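PDB 1WCU: Non-catalytic protein 1 from Piromyces equi, which probably binds plant cell-wall polysaccharides as a family 29 carbohydrate-binding module, without itself catalysing their breakdown. Local coordinates for residues G61-T72 / I127-T138. Sequence-based numbering, arbitrary orientation. Where two conformers were deposited one is given.
Sequences GGCIYLQVKTET and IPIYMRYIIYST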
ATOM      1  N   GLY A  61       4.303 -13.239  -4.428  1.00  8.21           N
ATOM      2  CA  GLY A  61       2.879 -13.440  -4.144  1.00  8.57           C
ATOM      3  C   GLY A  61       2.530 -12.890  -2.774  1.00  8.47           C
ATOM      4  O   GLY A  61       3.163 -11.949  -2.304  1.00  9.23           O
ATOM      5  N   GLY A  62       1.524 -13.475  -2.139  1.00  8.28           N
ATOM      6  CA  GLY A  62       1.080 -13.052  -0.814  1.00  8.74           C
ATOM      7  C   GLY A  62      -0.161 -12.170  -0.840  1.00  8.11           C
ATOM      8  O   GLY A  62      -0.967 -12.218  -1.781  1.00  8.64           O
ATOM      9  N   CYS A  63      -0.296 -11.364   0.209  1.00  8.11           N
ATOM     10  CA  CYS A  63      -1.485 -10.549   0.418  1.00  8.00           C
ATOM     11  C   CYS A  63      -1.088  -9.183   0.934  1.00  8.05           C
ATOM     12  O   CYS A  63      -0.247  -9.081   1.839  1.00  7.75           O
ATOM     13  CB  CYS A  63      -2.394 -11.229   1.421  1.00  8.21           C
ATOM     14  SG  CYS A  63      -4.033 -10.423   1.579  1.00 10.62           S
ATOM     15  N   ILE A  64      -1.694  -8.148   0.369  1.00  7.95           N
ATOM     16  CA  ILE A  64      -1.563  -6.792   0.882  1.00  8.03           C
ATOM     17  C   ILE A  64      -2.883  -6.408   1.552  1.00  7.79           C
ATOM     18  O   ILE A  64      -3.942  -6.432   0.915  1.00  8.53           O
ATOM     19  CB  ILE A  64      -1.217  -5.788  -0.254  1.00  8.14           C
ATOM     20  CG1 ILE A  64       0.172  -6.081  -0.844  1.00  8.03           C
ATOM     21  CG2 ILE A  64      -1.282  -4.342   0.238  1.00  9.03           C
ATOM     22  CD1 ILE A  64       0.437  -5.461  -2.197  1.00  8.30           C
ATOM     23  N   TYR A  65      -2.800  -6.042   2.828  1.00  7.63           N
ATOM     24  CA  TYR A  65      -3.930  -5.574   3.633  1.00  7.57           C
ATOM     25  C   TYR A  65      -3.703  -4.112   3.981  1.00  7.72           C
ATOM     26  O   TYR A  65      -2.574  -3.709   4.303  1.00  8.10           O
ATOM     27  CB  TYR A  65      -4.041  -6.392   4.923  1.00  8.14           C
ATOM     28  CG  TYR A  65      -5.051  -5.875   5.913  1.00  8.18           C
ATOM     29  CD1 TYR A  65      -4.720  -4.878   6.802  1.00  9.59           C
ATOM     30  CD2 TYR A  65      -6.339  -6.394   5.965  1.00  8.82           C
ATOM     31  CE1 TYR A  65      -5.651  -4.399   7.728  1.00  9.81           C
ATOM     32  CE2 TYR A  65      -7.275  -5.910   6.881  1.00  8.90           C
ATOM     33  CZ  TYR A  65      -6.920  -4.922   7.750  1.00 10.58           C
ATOM     34  OH  TYR A  65      -7.840  -4.427   8.668  1.00 12.51           O
ATOM     35  N   LEU A  66      -4.764  -3.315   3.935  1.00  7.27           N
ATOM     36  CA  LEU A  66      -4.762  -1.983   4.561  1.00  7.55           C
ATOM     37  C   LEU A  66      -6.182  -1.505   4.783  1.00  7.65           C
ATOM     38  O   LEU A  66      -7.139  -2.075   4.222  1.00  7.54           O
ATOM     39  CB  LEU A  66      -3.973  -0.963   3.727  1.00  7.73           C
ATOM     40  CG  LEU A  66      -4.651  -0.367   2.492  1.00  9.81           C
ATOM     41  CD1 LEU A  66      -3.838   0.821   1.967  1.00 10.59           C
ATOM     42  CD2 LEU A  66      -4.824  -1.393   1.417  1.00 12.44           C
ATOM     43  N   GLN A  67      -6.297  -0.465   5.596  1.00  7.03           N
ATOM     44  CA  GLN A  67      -7.554   0.264   5.767  1.00  8.24           C
ATOM     45  C   GLN A  67      -7.435   1.648   5.126  1.00  7.71           C
ATOM     46  O   GLN A  67      -6.403   2.316   5.252  1.00  8.04           O
ATOM     47  CB  GLN A  67      -7.919   0.389   7.247  1.00  8.64           C
ATOM     48  CG  GLN A  67      -8.094  -0.957   7.932  1.00  9.77           C
ATOM     49  CD  GLN A  67      -8.524  -0.874   9.381  1.00 12.16           C
ATOM     50  OE1 GLN A  67      -8.508  -1.894  10.094  1.00 18.68           O
ATOM     51  NE2 GLN A  67      -8.871   0.317   9.838  1.00 14.27           N
ATOM     52  N   VAL A  68      -8.506   2.060   4.448  1.00  7.55           N
ATOM     53  CA  VAL A  68      -8.546   3.357   3.764  1.00  7.90           C
ATOM     54  C   VAL A  68      -9.826   4.101   4.135  1.00  7.95           C
ATOM     55  O   VAL A  68     -10.897   3.487   4.231  1.00  8.51           O
ATOM     56  CB  VAL A  68      -8.518   3.194   2.238  1.00  8.30           C
ATOM     57  CG1 VAL A  68      -8.416   4.560   1.557  1.00  8.62           C
ATOM     58  CG2 VAL A  68      -7.356   2.308   1.824  1.00  9.25           C
ATOM     59  N   LYS A  69      -9.706   5.422   4.329  1.00  7.84           N
ATOM     60  CA  LYS A  69     -10.829   6.348   4.493  1.00  8.51           C
ATOM     61  C   LYS A  69     -10.560   7.486   3.537  1.00  7.73           C
ATOM     62  O   LYS A  69      -9.491   8.088   3.584  1.00  7.93           O
ATOM     63  CB  LYS A  69     -10.894   6.867   5.936  1.00  8.89           C
ATOM     64  CG  LYS A  69     -11.942   7.950   6.144  1.00  9.23           C
ATOM     65  CD  LYS A  69     -11.991   8.415   7.590  1.00 11.21           C
ATOM     66  CE  LYS A  69     -10.833   9.249   7.977  1.00 14.93           C
ATOM     67  NZ  LYS A  69     -11.001   9.764   9.384  1.00 18.45           N
ATOM     68  N   THR A  70     -11.510   7.796   2.663  1.00  7.89           N
ATOM     69  CA  THR A  70     -11.302   8.841   1.659  1.00  8.07           C
ATOM     70  C   THR A  70     -12.578   9.188   0.913  1.00  8.08           C
ATOM     71  O   THR A  70     -13.486   8.360   0.806  1.00  8.16           O
ATOM     72  CB  THR A  70     -10.216   8.396   0.617  1.00  8.08           C
ATOM     73  OG1 THR A  70      -9.892   9.497  -0.248  1.00  7.83           O
ATOM     74  CG2 THR A  70     -10.680   7.228  -0.217  1.00  7.68           C
ATOM     75  N   GLU A  71     -12.608  10.400   0.355  1.00  8.98           N
ATOM     76  CA  GLU A  71     -13.668  10.827  -0.555  1.00  9.92           C
ATOM     77  C   GLU A  71     -13.335  10.617  -2.038  1.00 10.15           C
ATOM     78  O   GLU A  71     -14.172  10.857  -2.909  1.00 11.70           O
ATOM     79  CB  GLU A  71     -14.018  12.295  -0.299  1.00 10.47           C
ATOM     80  CG  GLU A  71     -14.676  12.565   1.038  0.50 11.04           C
ATOM     81  CD  GLU A  71     -15.102  14.014   1.149  0.50 12.58           C
ATOM     82  OE1 GLU A  71     -16.150  14.368   0.570  0.50 16.88           O
ATOM     83  OE2 GLU A  71     -14.363  14.798   1.780  0.50 15.16           O
ATOM     84  N   THR A  72     -12.116  10.174  -2.346  1.00  8.79           N
ATOM     85  CA  THR A  72     -11.757   9.835  -3.711  1.00  9.33           C
ATOM     86  C   THR A  72     -11.684   8.293  -3.860  1.00  8.83           C
ATOM     87  O   THR A  72     -12.341   7.562  -3.126  1.00  9.36           O
ATOM     88  CB  THR A  72     -10.486  10.606  -4.172  1.00  9.47           C
ATOM     89  OG1 THR A  72     -10.296  10.440  -5.585  1.00 10.05           O
ATOM     90  CG2 THR A  72      -9.215  10.175  -3.420  1.00  9.19           C
ATOM     91  N   ILE A 127      -7.446  15.127  -3.322  1.00  9.20           N
ATOM     92  CA  ILE A 127      -8.217  14.844  -2.093  1.00  9.35           C
ATOM     93  C   ILE A 127      -7.421  13.868  -1.222  1.00  9.29           C
ATOM     94  O   ILE A 127      -6.908  12.884  -1.735  1.00  9.30           O
ATOM     95  CB  ILE A 127      -9.570  14.190  -2.440  1.00  9.15           C
ATOM     96  CG1 ILE A 127     -10.490  15.230  -3.119  1.00  9.03           C
ATOM     97  CG2 ILE A 127     -10.267  13.598  -1.202  1.00  9.83           C
ATOM     98  CD1 ILE A 127     -11.764  14.659  -3.642  1.00 10.54           C
ATOM     99  N   PRO A 128      -7.325  14.124   0.087  1.00  8.90           N
ATOM    100  CA  PRO A 128      -6.533  13.224   0.926  1.00  8.49           C
ATOM    101  C   PRO A 128      -7.104  11.802   0.999  1.00  8.20           C
ATOM    102  O   PRO A 128      -8.326  11.595   1.044  1.00  8.33           O
ATOM    103  CB  PRO A 128      -6.527  13.911   2.290  1.00  8.74           C
ATOM    104  CG  PRO A 128      -7.756  14.755   2.286  1.00 10.19           C
ATOM    105  CD  PRO A 128      -7.878  15.249   0.863  1.00  9.44           C
ATOM    106  N   ILE A 129      -6.185  10.837   0.990  1.00  7.62           N
ATOM    107  CA  ILE A 129      -6.470   9.417   1.131  1.00  7.38           C
ATOM    108  C   ILE A 129      -5.813   8.987   2.437  1.00  7.38           C
ATOM    109  O   ILE A 129      -4.579   8.981   2.531  1.00  7.27           O
ATOM    110  CB  ILE A 129      -5.913   8.625  -0.077  1.00  7.07           C
ATOM    111  CG1 ILE A 129      -6.588   9.102  -1.373  1.00  7.68           C
ATOM    112  CG2 ILE A 129      -6.121   7.124   0.123  1.00  7.64           C
ATOM    113  CD1 ILE A 129      -5.801   8.785  -2.603  1.00  8.02           C
ATOM    114  N   TYR A 130      -6.631   8.684   3.443  1.00  7.13           N
ATOM    115  CA  TYR A 130      -6.159   8.332   4.784  1.00  7.34           C
ATOM    116  C   TYR A 130      -6.031   6.825   4.930  1.00  7.71           C
ATOM    117  O   TYR A 130      -6.943   6.073   4.568  1.00  7.83           O
ATOM    118  CB  TYR A 130      -7.135   8.852   5.863  1.00  8.40           C
ATOM    119  CG  TYR A 130      -7.366  10.351   5.827  1.00  8.54           C
ATOM    120  CD1 TYR A 130      -8.375  10.890   5.053  1.00  7.52           C
ATOM    121  CD2 TYR A 130      -6.583  11.218   6.584  1.00  9.69           C
ATOM    122  CE1 TYR A 130      -8.603  12.256   5.011  1.00  9.84           C
ATOM    123  CE2 TYR A 130      -6.789  12.596   6.545  1.00 10.54           C
ATOM    124  CZ  TYR A 130      -7.810  13.104   5.768  1.00 10.44           C
ATOM    125  OH  TYR A 130      -8.015  14.486   5.718  1.00 12.85           O
ATOM    126  N   MET A 131      -4.889   6.380   5.455  1.00  7.07           N
ATOM    127  CA  MET A 131      -4.600   4.945   5.526  1.00  7.45           C
ATOM    128  C   MET A 131      -4.125   4.544   6.919  1.00  7.43           C
ATOM    129  O   MET A 131      -3.438   5.307   7.593  1.00  7.12           O
ATOM    130  CB  MET A 131      -3.527   4.565   4.492  1.00  7.24           C
ATOM    131  CG  MET A 131      -4.047   4.682   3.077  1.00  8.05           C
ATOM    132  SD  MET A 131      -2.761   4.649   1.832  1.00  9.56           S
ATOM    133  CE  MET A 131      -2.369   6.376   1.754  1.00 12.55           C
ATOM    134  N   ARG A 132      -4.465   3.317   7.314  1.00  7.12           N
ATOM    135  CA  ARG A 132      -3.957   2.718   8.542  1.00  7.61           C
ATOM    136  C   ARG A 132      -3.681   1.239   8.318  1.00  7.94           C
ATOM    137  O   ARG A 132      -4.259   0.624   7.424  1.00  7.51           O
ATOM    138  CB  ARG A 132      -4.972   2.851   9.692  1.00  7.90           C
ATOM    139  CG  ARG A 132      -5.147   4.261  10.207  1.00  8.32           C
ATOM    140  CD  ARG A 132      -6.273   4.345  11.238  1.00  9.66           C
ATOM    141  NE  ARG A 132      -6.422   5.710  11.736  1.00  9.52           N
ATOM    142  CZ  ARG A 132      -7.466   6.163  12.426  1.00 10.47           C
ATOM    143  NH1 ARG A 132      -8.461   5.351  12.738  1.00 14.21           N
ATOM    144  NH2 ARG A 132      -7.522   7.436  12.773  1.00 11.96           N
ATOM    145  N   TYR A 133      -2.822   0.668   9.153  1.00  7.51           N
ATOM    146  CA  TYR A 133      -2.610  -0.786   9.202  1.00  8.56           C
ATOM    147  C   TYR A 133      -2.253  -1.370   7.829  1.00  8.03           C
ATOM    148  O   TYR A 133      -2.890  -2.304   7.352  1.00  8.30           O
ATOM    149  CB  TYR A 133      -3.814  -1.517   9.836  1.00 10.38           C
ATOM    150  CG  TYR A 133      -4.361  -0.877  11.094  1.00 12.46           C
ATOM    151  CD1 TYR A 133      -3.615  -0.794  12.255  1.00 14.59           C
ATOM    152  CD2 TYR A 133      -5.625  -0.331  11.086  1.00 14.74           C
ATOM    153  CE1 TYR A 133      -4.162  -0.162  13.420  1.00 13.25           C
ATOM    154  CE2 TYR A 133      -6.166   0.276  12.193  1.00 16.37           C
ATOM    155  CZ  TYR A 133      -5.447   0.364  13.345  1.00 13.46           C
ATOM    156  OH  TYR A 133      -6.053   0.995  14.421  1.00 18.34           O
ATOM    157  N   ILE A 134      -1.214  -0.816   7.228  1.00  8.13           N
ATOM    158  CA  ILE A 134      -0.678  -1.320   5.978  1.00  8.02           C
ATOM    159  C   ILE A 134       0.230  -2.498   6.316  1.00  8.60           C
ATOM    160  O   ILE A 134       1.273  -2.327   6.950  1.00  8.92           O
ATOM    161  CB  ILE A 134       0.112  -0.242   5.207  1.00  7.95           C
ATOM    162  CG1 ILE A 134      -0.784   0.977   4.933  1.00  7.46           C
ATOM    163  CG2 ILE A 134       0.637  -0.847   3.901  1.00  8.26           C
ATOM    164  CD1 ILE A 134      -0.026   2.158   4.336  1.00  9.45           C
ATOM    165  N   ILE A 135      -0.182  -3.693   5.909  1.00  8.39           N
ATOM    166  CA  ILE A 135       0.477  -4.936   6.321  1.00  8.84           C
ATOM    167  C   ILE A 135       0.582  -5.871   5.127  1.00  8.99           C
ATOM    168  O   ILE A 135      -0.405  -6.131   4.453  1.00  9.41           O
ATOM    169  CB  ILE A 135      -0.314  -5.675   7.448  1.00  8.61           C
ATOM    170  CG1 ILE A 135      -0.475  -4.781   8.684  1.00  9.57           C
ATOM    171  CG2 ILE A 135       0.365  -7.003   7.811  1.00  9.30           C
ATOM    172  CD1 ILE A 135      -1.508  -5.274   9.670  1.00 10.88           C
ATOM    173  N   TYR A 136       1.772  -6.390   4.873  1.00  8.21           N
ATOM    174  CA  TYR A 136       1.988  -7.437   3.876  1.00  8.01           C
ATOM    175  C   TYR A 136       2.155  -8.799   4.552  1.00  7.94           C
ATOM    176  O   TYR A 136       2.848  -8.915   5.548  1.00  7.86           O
ATOM    177  CB  TYR A 136       3.257  -7.135   3.060  1.00  7.86           C
ATOM    178  CG  TYR A 136       3.669  -8.321   2.209  1.00  7.99           C
ATOM    179  CD1 TYR A 136       2.993  -8.622   1.022  1.00  8.15           C
ATOM    180  CD2 TYR A 136       4.682  -9.179   2.607  1.00  7.44           C
ATOM    181  CE1 TYR A 136       3.317  -9.722   0.262  1.00  8.44           C
ATOM    182  CE2 TYR A 136       5.029 -10.301   1.830  1.00  8.15           C
ATOM    183  CZ  TYR A 136       4.345 -10.568   0.673  1.00  7.09           C
ATOM    184  OH  TYR A 136       4.672 -11.678  -0.087  1.00  7.88           O
ATOM    185  N   SER A 137       1.535  -9.820   3.980  1.00  7.13           N
ATOM    186  CA  SER A 137       1.680 -11.198   4.427  1.00  7.94           C
ATOM    187  C   SER A 137       2.182 -12.052   3.274  1.00  7.86           C
ATOM    188  O   SER A 137       1.711 -11.925   2.145  1.00  7.86           O
ATOM    189  CB  SER A 137       0.328 -11.739   4.876  1.00  8.45           C
ATOM    190  OG  SER A 137       0.426 -13.115   5.217  1.00 10.48           O
ATOM    191  N   THR A 138       3.114 -12.961   3.562  1.00  8.63           N
ATOM    192  CA  THR A 138       3.525 -13.942   2.563  1.00  8.94           C
ATOM    193  C   THR A 138       2.431 -14.972   2.295  1.00  8.76           C
ATOM    194  O   THR A 138       2.483 -15.683   1.290  1.00  9.89           O
ATOM    195  CB  THR A 138       4.789 -14.713   2.990  1.00  9.51           C
ATOM    196  OG1 THR A 138       4.561 -15.345   4.244  1.00 10.91           O
ATOM    197  CG2 THR A 138       5.986 -13.757   3.103  1.00 10.16           C
TER
HETATM  198  O   HOH W   1      -8.994   2.310  12.165  0.50 18.12           O
HETATM  199  O   HOH W   2     -10.895  12.325   1.843  1.00  9.08           O
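CG of Y136 swings to the side opposite the backbone N (chi1 169°), and the ring passes C63 O, 3.4 Å from CD1 of Y136, before OH donates to G61 O at 2.7 Å from above the carbonyl plane. CG of Q67 lies beside the backbone N (chi1 -60°), and the extended chain brings its amide to the edge of the Y133 ring, CD 3.4 Å from CD2, planes 64° apart. These neighbouring antiparallel strands of one sheet of the sandwich illustrate how a beta bulge absorbs an additional residue while pairing resumes beyond it. Eight N-H...O bonds join C63–S137, Y65–I135, Q67–R132 and K69–Y130, two each; between the middle pairs L66 faces both Y133, whose backbone is left-handed, and I134. Y133 O meets the Y65 ring edge, 3.2 Å from CD1. On the face carrying I64, M131 and Y136, V68 CG1 packs on I129 CG2 at 3.7 Å. T70 OG1 donates to P128 O and accepts from T72 N at 3.1 Å, closing an ST turn. Strand 101-109 flanks 62-70 on its other edge. A leucine in place of Y136 would probably leave G61 O without its hydroxyl donor where the chain turns its corner. Backbone bonds thus hold the register on both sides of the bulge, and side-chain hydroxyls tie down both ends.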